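Local coordinates for ABC transporter, periplasmic substrate-binding protein (Thermotoga maritima, PDB 2HPG) that probably captures a small solute in the periplasm and hands it to a tripartite ATP-independent (TRAP) transporter, at residues A[164-167]-A[168-171]; A[246-249]-A[250-254]; A[274-278]-A[279-283]. All coordinates share one frame; numbering follows the deposited sequence. Where two conformers were deposited one is given.

Interaction 1 (A[164-167]-A[168-171]); sequences PGAP and AWQE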
loop_
_atom_site.group_PDB
_atom_site.type_symbol
_atom_site.label_atom_id
_atom_site.label_comp_id
_atom_site.label_asym_id
_atom_site.label_seq_id
_atom_site.Cartn_x
_atom_site.Cartn_y
_atom_site.Cartn_z
ATOM N N PRO A 164 1.829 10.113 4.013
ATOM C CA PRO A 164 3.090 9.462 4.402
ATOM C C PRO A 164 4.325 10.177 3.853
ATOM O O PRO A 164 4.206 11.011 2.964
ATOM C CB PRO A 164 2.938 8.071 3.828
ATOM C CG PRO A 164 1.487 7.844 3.826
ATOM C CD PRO A 164 0.885 9.135 3.446
ATOM N N GLY A 165 5.491 9.899 4.425
ATOM C CA GLY A 165 6.643 10.780 4.241
ATOM C C GLY A 165 7.390 10.655 2.927
ATOM O O GLY A 165 8.107 11.581 2.548
ATOM N N ALA A 166 7.252 9.537 2.228
ATOM C CA ALA A 166 8.054 9.288 1.020
ATOM C C ALA A 166 7.620 10.188 -0.141
ATOM O O ALA A 166 6.461 10.626 -0.201
ATOM C CB ALA A 166 7.975 7.791 0.613
ATOM N N PRO A 167 8.556 10.488 -1.066
ATOM C CA PRO A 167 8.258 11.320 -2.224
ATOM C C PRO A 167 7.042 10.938 -3.072
ATOM O O PRO A 167 6.354 11.832 -3.512
ATOM C CB PRO A 167 9.547 11.215 -3.070
ATOM C CG PRO A 167 10.597 10.950 -2.100
ATOM C CD PRO A 167 9.982 10.098 -1.042
ATOM N N ALA A 168 6.783 9.655 -3.330
ATOM C CA ALA A 168 5.611 9.285 -4.132
ATOM C C ALA A 168 4.318 9.882 -3.558
ATOM O O ALA A 168 3.484 10.400 -4.292
ATOM C CB ALA A 168 5.495 7.776 -4.268
ATOM N N TRP A 169 4.175 9.828 -2.241
ATOM C CA TRP A 169 3.019 10.425 -1.562
ATOM C C TRP A 169 3.029 11.949 -1.556
ATOM O O TRP A 169 2.034 12.591 -1.909
ATOM C CB TRP A 169 2.987 9.993 -0.107
ATOM C CG TRP A 169 3.054 8.532 0.175
ATOM C CD1 TRP A 169 4.169 7.830 0.514
ATOM C CD2 TRP A 169 1.947 7.605 0.289
ATOM N NE1 TRP A 169 3.838 6.522 0.798
ATOM C CE2 TRP A 169 2.486 6.360 0.658
ATOM C CE3 TRP A 169 0.564 7.714 0.100
ATOM C CZ2 TRP A 169 1.689 5.216 0.858
ATOM C CZ3 TRP A 169 -0.230 6.593 0.306
ATOM C CH2 TRP A 169 0.340 5.351 0.666
ATOM N N GLN A 170 4.149 12.525 -1.115
ATOM C CA GLN A 170 4.261 13.970 -0.952
ATOM C C GLN A 170 4.028 14.686 -2.274
ATOM O O GLN A 170 3.236 15.629 -2.355
ATOM C CB GLN A 170 5.620 14.355 -0.363
ATOM C CG GLN A 170 5.904 13.803 1.026
ATOM C CD GLN A 170 5.186 14.525 2.121
ATOM O OE1 GLN A 170 5.321 15.731 2.242
ATOM N NE2 GLN A 170 4.442 13.788 2.956
ATOM N N GLU A 171 4.711 14.231 -3.313
ATOM C CA GLU A 171 4.621 14.856 -4.639
ATOM C C GLU A 171 3.258 14.672 -5.270
ATOM O O GLU A 171 2.781 15.562 -5.941
ATOM C CB GLU A 171 5.670 14.256 -5.573
ATOM C CG GLU A 171 7.090 14.527 -5.129
ATOM C CD GLU A 171 7.503 15.962 -5.326
ATOM O OE1 GLU A 171 6.864 16.666 -6.149
ATOM O OE2 GLU A 171 8.472 16.388 -4.644
#

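Interaction 2 (A[246-249]-A[250-254]); sequences QKII and EEEMD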
loop_
_atom_site.group_PDB
_atom_site.type_symbol
_atom_site.label_atom_id
_atom_site.label_comp_id
_atom_site.label_asym_id
_atom_site.label_seq_id
_atom_site.Cartn_x
_atom_site.Cartn_y
_atom_site.Cartn_z
ATOM N N GLN A 246 10.288 -22.449 -1.673
ATOM C CA GLN A 246 10.246 -21.151 -2.318
ATOM C C GLN A 246 8.895 -20.938 -3.008
ATOM O O GLN A 246 8.282 -19.869 -2.882
ATOM C CB GLN A 246 11.394 -21.023 -3.331
ATOM C CG GLN A 246 12.769 -20.951 -2.698
ATOM C CD GLN A 246 13.895 -20.747 -3.704
ATOM O OE1 GLN A 246 15.066 -20.906 -3.370
ATOM N NE2 GLN A 246 13.552 -20.394 -4.923
ATOM N N LYS A 247 8.429 -21.960 -3.719
ATOM C CA LYS A 247 7.168 -21.882 -4.452
ATOM C C LYS A 247 5.963 -21.855 -3.539
ATOM O O LYS A 247 5.035 -21.099 -3.794
ATOM C CB LYS A 247 7.022 -23.034 -5.464
ATOM C CG LYS A 247 7.752 -22.793 -6.773
ATOM C CD LYS A 247 7.308 -23.767 -7.869
ATOM C CE LYS A 247 8.233 -23.684 -9.087
ATOM N NZ LYS A 247 7.649 -24.362 -10.306
ATOM N N ILE A 248 5.963 -22.690 -2.500
ATOM C CA ILE A 248 4.898 -22.679 -1.505
ATOM C C ILE A 248 4.756 -21.307 -0.833
ATOM O O ILE A 248 3.645 -20.803 -0.652
ATOM C CB ILE A 248 5.141 -23.717 -0.409
ATOM C CG1 ILE A 248 4.980 -25.140 -0.972
ATOM C CG2 ILE A 248 4.158 -23.513 0.765
ATOM C CD1 ILE A 248 5.731 -26.196 -0.196
ATOM N N ILE A 249 5.872 -20.715 -0.444
ATOM C CA ILE A 249 5.824 -19.433 0.258
ATOM C C ILE A 249 5.205 -18.337 -0.615
ATOM O O ILE A 249 4.293 -17.626 -0.164
ATOM C CB ILE A 249 7.211 -18.984 0.754
ATOM C CG1 ILE A 249 7.716 -19.918 1.846
ATOM C CG2 ILE A 249 7.136 -17.597 1.336
ATOM C CD1 ILE A 249 9.207 -19.765 2.135
ATOM N N GLU A 250 5.694 -18.197 -1.850
ATOM C CA GLU A 250 5.182 -17.191 -2.785
ATOM C C GLU A 250 3.740 -17.410 -3.200
ATOM O O GLU A 250 2.983 -16.454 -3.306
ATOM C CB GLU A 250 6.000 -17.183 -4.065
ATOM C CG GLU A 250 7.391 -16.693 -3.927
ATOM C CD GLU A 250 8.167 -16.814 -5.230
ATOM O OE1 GLU A 250 8.276 -17.941 -5.762
ATOM O OE2 GLU A 250 8.674 -15.779 -5.724
ATOM N N GLU A 251 3.386 -18.661 -3.498
ATOM C CA GLU A 251 2.025 -19.016 -3.947
ATOM C C GLU A 251 1.000 -18.834 -2.850
ATOM O O GLU A 251 -0.099 -18.357 -3.094
ATOM C CB GLU A 251 1.959 -20.481 -4.418
ATOM C CG GLU A 251 2.643 -20.728 -5.753
ATOM C CD GLU A 251 2.569 -22.180 -6.196
ATOM O OE1 GLU A 251 2.052 -23.033 -5.434
ATOM O OE2 GLU A 251 3.036 -22.461 -7.317
ATOM N N GLU A 252 1.348 -19.247 -1.642
ATOM C CA GLU A 252 0.441 -19.093 -0.530
ATOM C C GLU A 252 0.191 -17.641 -0.151
ATOM O O GLU A 252 -0.886 -17.305 0.362
ATOM C CB GLU A 252 0.960 -19.848 0.677
ATOM C CG GLU A 252 0.813 -21.326 0.524
ATOM C CD GLU A 252 -0.610 -21.724 0.255
ATOM O OE1 GLU A 252 -1.522 -21.156 0.905
ATOM O OE2 GLU A 252 -0.811 -22.597 -0.623
HETATM N N MSE A 253 1.140 -16.767 -0.413
HETATM C CA MSE A 253 0.906 -15.399 -0.033
HETATM C C MSE A 253 0.280 -14.555 -1.123
HETATM O O MSE A 253 -0.413 -13.588 -0.820
HETATM C CB MSE A 253 2.164 -14.752 0.478
HETATM C CG MSE A 253 1.864 -14.083 1.791
HETATM SE SE MSE A 253 2.856 -12.578 1.888
HETATM C CE MSE A 253 3.613 -12.633 3.640
ATOM N N ASP A 254 0.512 -14.911 -2.382
ATOM C CA ASP A 254 -0.273 -14.320 -3.478
ATOM C C ASP A 254 -1.748 -14.644 -3.267
ATOM O O ASP A 254 -2.625 -13.783 -3.452
ATOM C CB ASP A 254 0.173 -14.873 -4.828
ATOM C CG ASP A 254 1.336 -14.119 -5.431
ATOM O OD1 ASP A 254 1.617 -12.941 -5.086
ATOM O OD2 ASP A 254 1.963 -14.718 -6.321
#

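Interaction 3 (A[274-278]-A[279-283]); sequences QKCIE and KGMAV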
loop_
_atom_site.group_PDB
_atom_site.type_symbol
_atom_site.label_atom_id
_atom_site.label_comp_id
_atom_site.label_asym_id
_atom_site.label_seq_id
_atom_site.Cartn_x
_atom_site.Cartn_y
_atom_site.Cartn_z
ATOM N N GLN A 274 -20.243 2.934 6.135
ATOM C CA GLN A 274 -21.519 2.988 6.858
ATOM C C GLN A 274 -21.330 3.384 8.306
ATOM O O GLN A 274 -22.147 4.155 8.853
ATOM C CB GLN A 274 -22.257 1.630 6.826
ATOM C CG GLN A 274 -22.679 1.115 5.472
ATOM C CD GLN A 274 -23.453 2.100 4.633
ATOM O OE1 GLN A 274 -22.918 3.117 4.205
ATOM N NE2 GLN A 274 -24.715 1.780 4.346
ATOM N N LYS A 275 -20.294 2.849 8.952
ATOM C CA LYS A 275 -20.012 3.229 10.348
ATOM C C LYS A 275 -19.631 4.689 10.460
ATOM O O LYS A 275 -19.994 5.345 11.418
ATOM C CB LYS A 275 -18.900 2.365 10.941
ATOM C CG LYS A 275 -19.339 0.954 11.245
ATOM C CD LYS A 275 -18.199 0.057 11.530
ATOM C CE LYS A 275 -18.659 -1.150 12.353
ATOM N NZ LYS A 275 -17.728 -2.311 12.221
ATOM N N CYS A 276 -18.898 5.212 9.485
ATOM C CA CYS A 276 -18.492 6.623 9.506
ATOM C C CYS A 276 -19.691 7.555 9.320
ATOM O O CYS A 276 -19.807 8.592 9.978
ATOM C CB CYS A 276 -17.448 6.913 8.416
ATOM S SG CYS A 276 -15.738 6.335 8.785
ATOM N N ILE A 277 -20.563 7.194 8.387
ATOM C CA ILE A 277 -21.842 7.880 8.197
ATOM C C ILE A 277 -22.619 7.873 9.504
ATOM O O ILE A 277 -23.087 8.907 9.956
ATOM C CB ILE A 277 -22.669 7.237 7.059
ATOM C CG1 ILE A 277 -22.015 7.527 5.708
ATOM C CG2 ILE A 277 -24.095 7.799 7.017
ATOM C CD1 ILE A 277 -22.721 6.870 4.521
ATOM N N GLU A 278 -22.692 6.719 10.144
ATOM C CA GLU A 278 -23.362 6.612 11.441
ATOM C C GLU A 278 -22.704 7.406 12.584
ATOM O O GLU A 278 -23.330 7.628 13.620
ATOM C CB GLU A 278 -23.501 5.142 11.803
ATOM C CG GLU A 278 -24.430 4.431 10.828
ATOM C CD GLU A 278 -24.177 2.948 10.673
ATOM O OE1 GLU A 278 -23.284 2.371 11.333
ATOM O OE2 GLU A 278 -24.889 2.343 9.846
ATOM N N LYS A 279 -21.452 7.823 12.403
ATOM C CA LYS A 279 -20.763 8.681 13.369
ATOM C C LYS A 279 -20.835 10.136 12.967
ATOM O O LYS A 279 -20.254 10.987 13.619
ATOM C CB LYS A 279 -19.301 8.241 13.547
ATOM C CG LYS A 279 -19.157 6.900 14.204
ATOM C CD LYS A 279 -19.553 6.977 15.685
ATOM C CE LYS A 279 -19.456 5.625 16.354
ATOM N NZ LYS A 279 -19.622 5.718 17.839
ATOM N N GLY A 280 -21.535 10.414 11.873
ATOM C CA GLY A 280 -21.930 11.761 11.535
ATOM C C GLY A 280 -21.097 12.424 10.460
ATOM O O GLY A 280 -21.213 13.619 10.263
HETATM N N MSE A 281 -20.272 11.654 9.752
HETATM C CA MSE A 281 -19.454 12.219 8.686
HETATM C C MSE A 281 -20.286 12.467 7.446
HETATM O O MSE A 281 -21.246 11.745 7.177
HETATM C CB MSE A 281 -18.295 11.298 8.336
HETATM C CG MSE A 281 -17.288 11.147 9.449
HETATM SE SE MSE A 281 -15.663 10.392 8.707
HETATM C CE MSE A 281 -14.847 11.992 7.913
ATOM N N ALA A 282 -19.904 13.492 6.688
ATOM C CA ALA A 282 -20.505 13.786 5.401
ATOM C C ALA A 282 -19.623 13.248 4.301
ATOM O O ALA A 282 -18.460 13.618 4.213
ATOM C CB ALA A 282 -20.662 15.277 5.226
ATOM N N VAL A 283 -20.173 12.369 3.470
ATOM C CA VAL A 283 -19.441 11.805 2.335
ATOM C C VAL A 283 -19.747 12.612 1.102
ATOM O O VAL A 283 -20.908 12.826 0.795
ATOM C CB VAL A 283 -19.849 10.351 2.088
ATOM C CG1 VAL A 283 -19.176 9.803 0.840
ATOM C CG2 VAL A 283 -19.481 9.529 3.281
HETATM O O HOH W 1 -23.888 11.207 8.705
#

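Interaction 1 (A[164-167]-A[168-171])
The indole of Trp169 carries one face under the ring of Pro164 and turns an edge toward the backbone of Ala166. The proline lies over the bicycle slightly tilted, its CB-CG-CD side lowered onto the indole: CB stands 3.4 Å from the centroid of the five-membered ring, only 5° off the ring normal, a close CH-pi contact. CG sits above the middle of the indole, and CD lies above the outer rim at the CD2-CE3 bond, 3.6 Å from Trp169 CE3. At the edge, Ala166 O lies in the ring plane on the CD1 side, where the methyl Ala166 CB also comes within 3.8 Å of Trp169 CD1. Phe225 meets the indole edge-to-face, and Arg142 and Glu201 touch both the tryptophan and Pro164, so the pair packs against strands 130-146, 199-202 and 218-234.

The second flat group is the amide of Gln170. Its chain folds back at chi2 (-76°), which carries NE2 toward the preceding loop to donate to Pro164 O at 2.8 Å. The bond is nearly straight at nitrogen (167°) and stays in the plane of the amide, yet it arrives well above the plane of the accepting carbonyl. Pro164 is thus held twice, by its ring on Trp169 and by its oxygen on Gln170.

Backbone bonds complete the turn. Ala166 O takes Gln170 N at 3.1 Å and, weakly, Trp169 N at 3.2 Å, while Pro167 O takes Glu171 N at 2.9 Å. Pro167, whose nitrogen has no hydrogen to give, opens the helix directly after Ala166, the N-cap residue. This is a helix N-terminus begun by proline, here joining strand 160-162 to helix 167-176, with an aromatic residue of the first turn packed back on the incoming loop.

Interaction 2 (A[246-249]-A[250-254])
Between Gln246 and Met253 the backbone supplies four successive i to i+4 hydrogen bonds. Glu250 N donates to Gln246 O at 3.2 Å, Glu251 N to Lys247 O at 3.0 Å, and Glu252 N to Ile248 O at 2.9 Å. The fourth, from Met253 N (a selenomethionine) to Ile249 O, is longer at 3.3 Å and more bent, and the same carbonyl also accepts from the indole of Trp30.

Apolar contact between side chains is modest. Ile248 and Glu252 run side by side, CG2 of Ile248 meeting CG of Glu252 at 4.0 Å. The glutamates otherwise lay methylenes against carbonyls one turn back: with CG anti to its own carbonyl carbon (chi1 -68°), Glu250 brings CG to 3.5 Å from Gln246 O, then extends onward.

The charged groups differ. Lys247 NZ and Glu251 OE2 have opposite signs but stand 5.8 Å apart, too far for a salt bridge. Glu250 OE2, by contrast, forms a salt bridge with Lys131 NZ on strand 130-146, and the side chain also touches Leu133 and Phe238. Replacing Glu250 with an alanine would probably leave Lys131 without its carboxylate mate and open a gap beside Phe238.

These residues form an amphipathic turn near the start of helix 243-278: Ile249 packs on Leu133 of strand 130-146 and Met253 on Phe27 and Trp30 of helix 22-37, while Lys247 and Glu251 are exposed. A long helix of this kind is a feature of TRAP solute-binding proteins.

Interaction 3 (A[274-278]-A[279-283])
A Schellman motif ends helix 243-278, tying Cys276 and Ile277 of its last turn to Gly280 and Met281 just beyond. Its outer bond runs from Met281 N to Cys276 O at 3.1 Å and is close to straight (167°). The inner one joins Gly280 N to Ile277 O at 2.9 Å, with the donor well above the carbonyl plane. Cys276 O also receives Lys279 N, which comes from the opposite face of that carbonyl to Met281 N, so one oxygen is gripped from both faces.

Gly280 makes the reversal possible: its phi of 102° is positive, and a side chain there would be jammed against the carbonyl oxygen of Lys279.

Side chains close over the turn. The selenium of Met281, a selenomethionine, rests 3.9 Å from Cys276 CB, the apolar pairing that commonly accompanies this motif. Further along, Ile277 and Val283 cross at about a right angle, CG1 of the isoleucine meeting CG2 of the valine at 4.0 Å. Tyr213 and Val207 also touch Met281, while Ala282 bonds to the backbone of Lys217 and Met219 as the chain enters strand 282-284.

One water donates to both Ile277 O, at 2.7 Å, and Met281 O, at 3.1 Å, bridging the helix end to the outgoing chain. The carbonyls of Cys276 and Ile277, in the last helical turn, are thus met by the turned-back backbone and, for Ile277, also by water.

Overall arrangement
The three contacts show local order at the beginning, within and at the end of helices. Interactions 2 and 3 share helix 243-278, yet their centres are 39 Å apart; interaction 1 lies about 30 Å from interaction 2 and 28 Å from interaction 3, centre to centre. None touches another: the nearest atoms of interactions 1 and 3 are about 17 Å apart. The mixed beta-sheet relates them indirectly. Strand 130-146 meets both Trp169 of interaction 1 and Ile249 of interaction 2, while strand 218-234 packs on Trp169 and pairs with strand 282-284 of interaction 3. Interactions 1 and 2 fall on opposite sides of the chain's centre; none can be assigned to the solute pocket.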